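Side-chain contacts in hypothetical protein PH1566 (Pyrococcus horikoshii, PDB 2E3U), which probably binds RNA through two KH domains, as a Dim2p-type factor in the processing of pre-ribosomal RNA: residues 121-124 with 125-128; 42-45 with 46-49; 78-81 with 82-86. All blocks are in the same frame, centred on the assembly; numbering follows the deposited sequence.

Contact 1: 121-124 with 125-128; sequences IINL and TDII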
loop_
_atom_site.group_PDB
_atom_site.type_symbol
_atom_site.label_atom_id
_atom_site.label_comp_id
_atom_site.label_asym_id
_atom_site.label_seq_id
_atom_site.Cartn_x
_atom_site.Cartn_y
_atom_site.Cartn_z
ATOM N N ILE A 121 -4.750 1.284 -4.419
ATOM C CA ILE A 121 -3.885 0.618 -5.404
ATOM C C ILE A 121 -4.229 1.029 -6.838
ATOM O O ILE A 121 -5.363 0.910 -7.291
ATOM C CB ILE A 121 -3.973 -0.926 -5.362
ATOM C CG1 ILE A 121 -4.079 -1.479 -3.940
ATOM C CG2 ILE A 121 -2.817 -1.566 -6.144
ATOM C CD1 ILE A 121 -2.892 -1.306 -3.124
ATOM N N ILE A 122 -3.209 1.482 -7.554
ATOM C CA ILE A 122 -3.341 1.947 -8.924
ATOM C C ILE A 122 -2.598 0.992 -9.857
ATOM O O ILE A 122 -1.423 0.712 -9.643
ATOM C CB ILE A 122 -2.730 3.385 -9.065
ATOM C CG1 ILE A 122 -3.533 4.409 -8.255
ATOM C CG2 ILE A 122 -2.676 3.824 -10.504
ATOM C CD1 ILE A 122 -5.056 4.353 -8.533
ATOM N N ASN A 123 -3.280 0.498 -10.890
ATOM C CA ASN A 123 -2.588 -0.252 -11.938
ATOM C C ASN A 123 -1.889 0.749 -12.842
ATOM O O ASN A 123 -2.523 1.641 -13.392
ATOM C CB ASN A 123 -3.548 -1.141 -12.747
ATOM C CG ASN A 123 -4.231 -2.224 -11.892
ATOM O OD1 ASN A 123 -3.569 -3.106 -11.323
ATOM N ND2 ASN A 123 -5.569 -2.174 -11.829
ATOM N N LEU A 124 -0.575 0.602 -12.962
ATOM C CA LEU A 124 0.270 1.525 -13.718
ATOM C C LEU A 124 -0.218 1.647 -15.139
ATOM O O LEU A 124 -0.073 2.695 -15.783
ATOM C CB LEU A 124 1.719 1.056 -13.724
ATOM C CG LEU A 124 2.547 1.310 -12.468
ATOM C CD1 LEU A 124 3.955 0.783 -12.630
ATOM C CD2 LEU A 124 2.541 2.769 -12.134
ATOM N N THR A 125 -0.834 0.569 -15.597
ATOM C CA THR A 125 -1.342 0.475 -16.939
ATOM C C THR A 125 -2.405 1.518 -17.280
ATOM O O THR A 125 -2.493 1.943 -18.432
ATOM C CB THR A 125 -1.817 -0.953 -17.246
ATOM O OG1 THR A 125 -1.432 -1.256 -18.569
ATOM C CG2 THR A 125 -3.327 -1.129 -17.086
ATOM N N ASP A 126 -3.205 1.954 -16.306
ATOM C CA ASP A 126 -4.263 2.885 -16.681
ATOM C C ASP A 126 -4.049 4.310 -16.199
ATOM O O ASP A 126 -5.012 5.075 -16.037
ATOM C CB ASP A 126 -5.687 2.325 -16.458
ATOM C CG ASP A 126 -5.922 1.849 -15.055
ATOM O OD1 ASP A 126 -6.036 2.713 -14.167
ATOM O OD2 ASP A 126 -6.038 0.619 -14.852
ATOM N N ILE A 127 -2.773 4.663 -16.011
ATOM C CA ILE A 127 -2.383 6.053 -15.751
ATOM C C ILE A 127 -1.416 6.579 -16.818
ATOM O O ILE A 127 -0.963 7.729 -16.738
ATOM C CB ILE A 127 -1.841 6.278 -14.308
ATOM C CG1 ILE A 127 -0.565 5.468 -14.051
ATOM C CG2 ILE A 127 -2.942 5.995 -13.273
ATOM C CD1 ILE A 127 0.054 5.686 -12.712
ATOM N N ILE A 128 -1.116 5.730 -17.807
ATOM C CA ILE A 128 -0.305 6.093 -18.976
ATOM C C ILE A 128 -1.157 6.150 -20.256
ATOM O O ILE A 128 -1.906 5.219 -20.580
ATOM C CB ILE A 128 0.900 5.127 -19.176
ATOM C CG1 ILE A 128 1.381 5.120 -20.637
ATOM C CG2 ILE A 128 0.544 3.693 -18.772
ATOM C CD1 ILE A 128 2.423 6.191 -20.987
HETATM O O HOH W 1 -6.319 1.930 -11.434
#
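The backbone N-H of D126 reaches back to the carbonyl oxygen of N123, with D126 N 3.0 Å from N123 O, and closes a tight turn as strand 118-123 ends. The bond is fairly straight at the hydrogen (161°), but the donor stands well above the carbonyl plane and misses the lone pairs. One residue on, I127 N and L124 O make a weak bond of the same i to i+3 kind, so the chain leaves the strand through a short 3-10 turn.

The carboxylate of D126 folds back over this turn. Its OD1 takes a hydrogen bond of 2.9 Å from water 1, which in turn weakly accepts the N-H of N123. OD2 lies 3.7 Å from N123 CB, and the carboxylate stands almost upright to the N123 amide, their planes 81° apart.

On the apolar side I127 does the work. A chi1 of 63° sets I127 CG1 against L124 O, 3.3 Å away, and carries CD1 to within 3.9 Å of L124 CD2. The other branch, I127 CG2, is left to meet I122 CG2 at 3.5 Å, the two side chains crossing at about a right angle. Beyond the turn, L124 packs on V139 and I143 of helix 136-144, and I127 lies on I185 and A189 of helix 175-189. Trimmed to an alanine, position 127 is likely to open a gap beside I122 CG2 and L124 CD2 and to weaken the turn's seat on helix 175-189.

The second KH domain thus ends its first strand by splitting the chemistry: backbone bonds, an acid and a water hold the exposed side, while branched aliphatic groups carry the face turned to the helices.

Contact 2: 42-45 with 46-49; sequences KDRI and AVLI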
loop_
_atom_site.group_PDB
_atom_site.type_symbol
_atom_site.label_atom_id
_atom_site.label_comp_id
_atom_site.label_asym_id
_atom_site.label_seq_id
_atom_site.Cartn_x
_atom_site.Cartn_y
_atom_site.Cartn_z
ATOM N N LYS A 42 3.067 -14.507 -4.618
ATOM C CA LYS A 42 3.904 -15.512 -3.933
ATOM C C LYS A 42 5.213 -14.897 -3.404
ATOM O O LYS A 42 5.699 -15.229 -2.307
ATOM C CB LYS A 42 4.192 -16.685 -4.862
ATOM C CG LYS A 42 3.129 -17.811 -4.843
ATOM C CD LYS A 42 1.907 -17.516 -5.730
ATOM C CE LYS A 42 2.109 -17.917 -7.207
ATOM N NZ LYS A 42 2.258 -19.396 -7.453
ATOM N N ASP A 43 5.772 -14.008 -4.214
ATOM C CA ASP A 43 6.836 -13.087 -3.825
ATOM C C ASP A 43 6.698 -12.480 -2.396
ATOM O O ASP A 43 7.690 -12.283 -1.669
ATOM C CB ASP A 43 6.885 -11.961 -4.884
ATOM C CG ASP A 43 8.281 -11.417 -5.101
ATOM O OD1 ASP A 43 8.551 -10.282 -4.627
ATOM O OD2 ASP A 43 9.104 -12.118 -5.748
ATOM N N ARG A 44 5.474 -12.196 -1.985
ATOM C CA ARG A 44 5.275 -11.419 -0.752
ATOM C C ARG A 44 4.886 -12.203 0.496
ATOM O O ARG A 44 4.907 -11.659 1.616
ATOM C CB ARG A 44 4.309 -10.255 -1.004
ATOM C CG ARG A 44 4.830 -9.295 -2.057
ATOM C CD ARG A 44 6.119 -8.636 -1.625
ATOM N NE ARG A 44 5.876 -7.703 -0.517
ATOM C CZ ARG A 44 6.829 -6.999 0.091
ATOM N NH1 ARG A 44 6.514 -6.170 1.072
ATOM N NH2 ARG A 44 8.099 -7.090 -0.310
ATOM N N ILE A 45 4.548 -13.471 0.312
ATOM C CA ILE A 45 3.957 -14.291 1.375
ATOM C C ILE A 45 4.910 -14.379 2.570
ATOM O O ILE A 45 4.491 -14.190 3.743
ATOM C CB ILE A 45 3.606 -15.696 0.834
ATOM C CG1 ILE A 45 2.329 -15.631 -0.012
ATOM C CG2 ILE A 45 3.502 -16.765 1.989
ATOM C CD1 ILE A 45 2.054 -16.958 -0.802
ATOM N N ALA A 46 6.182 -14.657 2.253
ATOM C CA ALA A 46 7.238 -14.758 3.242
ATOM C C ALA A 46 7.354 -13.480 4.100
ATOM O O ALA A 46 7.581 -13.573 5.304
ATOM C CB ALA A 46 8.612 -15.149 2.571
ATOM N N VAL A 47 7.166 -12.302 3.494
ATOM C CA VAL A 47 7.146 -11.044 4.270
ATOM C C VAL A 47 5.871 -10.848 5.116
ATOM O O VAL A 47 5.937 -10.320 6.250
ATOM C CB VAL A 47 7.530 -9.777 3.416
ATOM C CG1 VAL A 47 6.565 -9.548 2.331
ATOM C CG2 VAL A 47 7.579 -8.533 4.264
ATOM N N LEU A 48 4.726 -11.284 4.590
ATOM C CA LEU A 48 3.485 -11.274 5.367
ATOM C C LEU A 48 3.593 -12.180 6.620
ATOM O O LEU A 48 3.174 -11.775 7.689
ATOM C CB LEU A 48 2.267 -11.656 4.505
ATOM C CG LEU A 48 0.891 -11.818 5.195
ATOM C CD1 LEU A 48 0.399 -10.485 5.701
ATOM C CD2 LEU A 48 -0.143 -12.398 4.262
ATOM N N ILE A 49 4.190 -13.372 6.472
ATOM C CA ILE A 49 4.355 -14.317 7.580
ATOM C C ILE A 49 5.453 -13.834 8.514
ATOM O O ILE A 49 5.238 -13.720 9.729
ATOM C CB ILE A 49 4.644 -15.778 7.084
ATOM C CG1 ILE A 49 3.447 -16.333 6.314
ATOM C CG2 ILE A 49 4.981 -16.726 8.255
ATOM C CD1 ILE A 49 3.672 -17.714 5.654
#
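V47 places its CG1 methyl over the guanidinium of R44, 3.3 Å above the plane and over its centre; R44 CZ to V47 CG1 measures 3.4 Å. This is the contact between a flat charged group and an apolar one, made one helical turn along. R44 brings its head there by bending at chi2 (-63°) and chi3 (-69°), which folds the chain back along helix 42-49. V47 CG1 also sits too close to the carbonyl oxygen of R44 in the model, so the exact fit of this pair is less sure.

The polar end of R44 is used elsewhere: NE hydrogen-bonds the backbone oxygen of I100, in helix 87-101, and NH1 too is bonded outside the two segments. Together these bonds are likely to steady the rotation of the guanidinium beneath V47.

Purely apolar packing belongs to I45 and I49, which lie side by side and point the same way; I45 CG2 meets I49 CD1 at 3.8 Å. Both touch S71, and I49 also touches I69 of strand 65-69. L48, buried, faces V97 and I100 from another side of the helix.

Backbone bonds run beneath these side chains. I49 N donates to I45 O at 2.9 Å, the i to i+4 bond of the helix. L48 N donates to R44 O at 3.0 Å, though the place of that oxygen is less certain.

This is the first helix of the first KH domain, running into the GxxG loop that in KH proteins commonly meets the nucleic-acid backbone. Fixing R44 against a backbone carbonyl near the end of helix 87-101 would probably suit its positive charge, while V47 shields one face of it and I45 and I49 supply an apolar strip.

Contact 3: 78-81 with 82-86; sequences ITST and KETED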
loop_
_atom_site.group_PDB
_atom_site.type_symbol
_atom_site.label_atom_id
_atom_site.label_comp_id
_atom_site.label_asym_id
_atom_site.label_seq_id
_atom_site.Cartn_x
_atom_site.Cartn_y
_atom_site.Cartn_z
ATOM N N ILE A 78 -9.008 -13.077 5.935
ATOM C CA ILE A 78 -9.023 -12.285 7.130
ATOM C C ILE A 78 -10.369 -12.468 7.796
ATOM O O ILE A 78 -11.397 -12.082 7.250
ATOM C CB ILE A 78 -8.708 -10.782 6.869
ATOM C CG1 ILE A 78 -7.357 -10.607 6.159
ATOM C CG2 ILE A 78 -8.731 -9.990 8.201
ATOM C CD1 ILE A 78 -7.404 -10.628 4.580
ATOM N N THR A 79 -10.363 -13.077 8.975
ATOM C CA THR A 79 -11.611 -13.415 9.647
ATOM C C THR A 79 -11.730 -12.759 11.025
ATOM O O THR A 79 -10.740 -12.565 11.740
ATOM C CB THR A 79 -11.864 -14.958 9.722
ATOM O OG1 THR A 79 -10.729 -15.596 10.299
ATOM C CG2 THR A 79 -12.041 -15.566 8.362
ATOM N N SER A 80 -12.956 -12.403 11.398
ATOM C CA SER A 80 -13.132 -11.755 12.679
ATOM C C SER A 80 -13.153 -12.837 13.760
ATOM O O SER A 80 -13.372 -13.993 13.454
ATOM C CB SER A 80 -14.413 -10.917 12.679
ATOM O OG SER A 80 -15.529 -11.756 12.608
ATOM N N THR A 81 -12.882 -12.447 15.004
ATOM C CA THR A 81 -12.953 -13.318 16.172
ATOM C C THR A 81 -13.913 -12.658 17.198
ATOM O O THR A 81 -14.478 -11.581 16.936
ATOM C CB THR A 81 -11.570 -13.505 16.804
ATOM O OG1 THR A 81 -11.160 -12.280 17.416
ATOM C CG2 THR A 81 -10.526 -13.907 15.777
ATOM N N LYS A 82 -14.087 -13.269 18.369
ATOM C CA LYS A 82 -14.878 -12.619 19.409
ATOM C C LYS A 82 -14.283 -11.278 19.878
ATOM O O LYS A 82 -15.014 -10.419 20.371
ATOM C CB LYS A 82 -15.181 -13.571 20.597
ATOM C CG LYS A 82 -13.966 -14.191 21.289
ATOM C CD LYS A 82 -14.397 -15.205 22.370
ATOM C CE LYS A 82 -13.526 -16.449 22.336
ATOM N NZ LYS A 82 -12.178 -16.258 22.973
ATOM N N GLU A 83 -12.970 -11.111 19.724
ATOM C CA GLU A 83 -12.267 -9.892 20.115
ATOM C C GLU A 83 -12.362 -8.739 19.097
ATOM O O GLU A 83 -11.989 -7.612 19.422
ATOM C CB GLU A 83 -10.789 -10.182 20.402
ATOM C CG GLU A 83 -10.480 -10.581 21.854
ATOM C CD GLU A 83 -8.988 -10.916 22.105
ATOM O OE1 GLU A 83 -8.562 -10.834 23.287
ATOM O OE2 GLU A 83 -8.248 -11.272 21.136
ATOM N N THR A 84 -12.836 -9.004 17.877
ATOM C CA THR A 84 -12.809 -7.980 16.832
ATOM C C THR A 84 -13.677 -6.799 17.247
ATOM O O THR A 84 -14.856 -6.978 17.571
ATOM C CB THR A 84 -13.233 -8.537 15.434
ATOM O OG1 THR A 84 -12.500 -9.730 15.167
ATOM C CG2 THR A 84 -12.955 -7.490 14.266
ATOM N N GLU A 85 -13.102 -5.598 17.253
ATOM C CA GLU A 85 -13.875 -4.391 17.618
ATOM C C GLU A 85 -15.130 -4.213 16.766
ATOM O O GLU A 85 -16.240 -4.074 17.287
ATOM C CB GLU A 85 -13.010 -3.135 17.526
ATOM C CG GLU A 85 -13.768 -1.841 17.861
ATOM C CD GLU A 85 -12.875 -0.615 18.023
ATOM O OE1 GLU A 85 -13.401 0.396 18.526
ATOM O OE2 GLU A 85 -11.660 -0.661 17.689
ATOM N N ASP A 86 -14.979 -4.242 15.445
ATOM C CA ASP A 86 -16.063 -3.822 14.562
ATOM C C ASP A 86 -15.653 -4.243 13.152
ATOM O O ASP A 86 -14.534 -4.715 12.962
ATOM C CB ASP A 86 -16.242 -2.295 14.691
ATOM C CG ASP A 86 -14.974 -1.532 14.315
ATOM O OD1 ASP A 86 -14.186 -2.083 13.536
ATOM O OD2 ASP A 86 -14.737 -0.411 14.779
#
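S80 and T81 meet T84 across a type I beta turn, T81 to T84, which leads strand 75-80 of the first KH domain toward helix 87-101. The tight part is the hydroxyl of T84: its OG1 accepts the N-H of T81 at 2.7 Å, almost straight at 166°, and hydrogen-bonds the backbone oxygen of K64 as well. OG1 reaches T81 because it stands beside its own backbone N (chi1 -49°), opposite the carbonyl carbon. T81 O closes the turn by taking the N-H of T84 at 3.2 Å. T81 OG1 makes an ST turn, accepting E83 N at 3.2 Å, and also bonds K64 O, so two threonine hydroxyls converge on one carbonyl.

The crown of the turn is looser. K82 and E83 are exposed; E83 CB comes no nearer than 3.7 Å to T81 OG1, and the E83 side chain also touches K64. Inward, S80 rests on V90 and T84 on A89 of helix 87-101, whose N-cap is D86. On this side T84 OG1 also lies 3.4 Å from S80 CB.

How the contacts relate
Contacts 2 and 3 belong to the first KH domain, contact 1 to the second, and none touches another. Within the first domain both meet helix 87-101, contact 3 near its start through A89 and V90, contact 2 farther along through V97 and I100; their centres are about 23 Å apart and their nearest atoms about 7 Å. Contact 1 sits about 23 Å from contact 2, centre to centre, and about 33 Å from contact 3, on the opposite side of the chain's centre. The model holds no bound RNA; contact 2 leads into the GxxG loop, a probable RNA-binding element, while contacts 1 and 3 are turns where strands end.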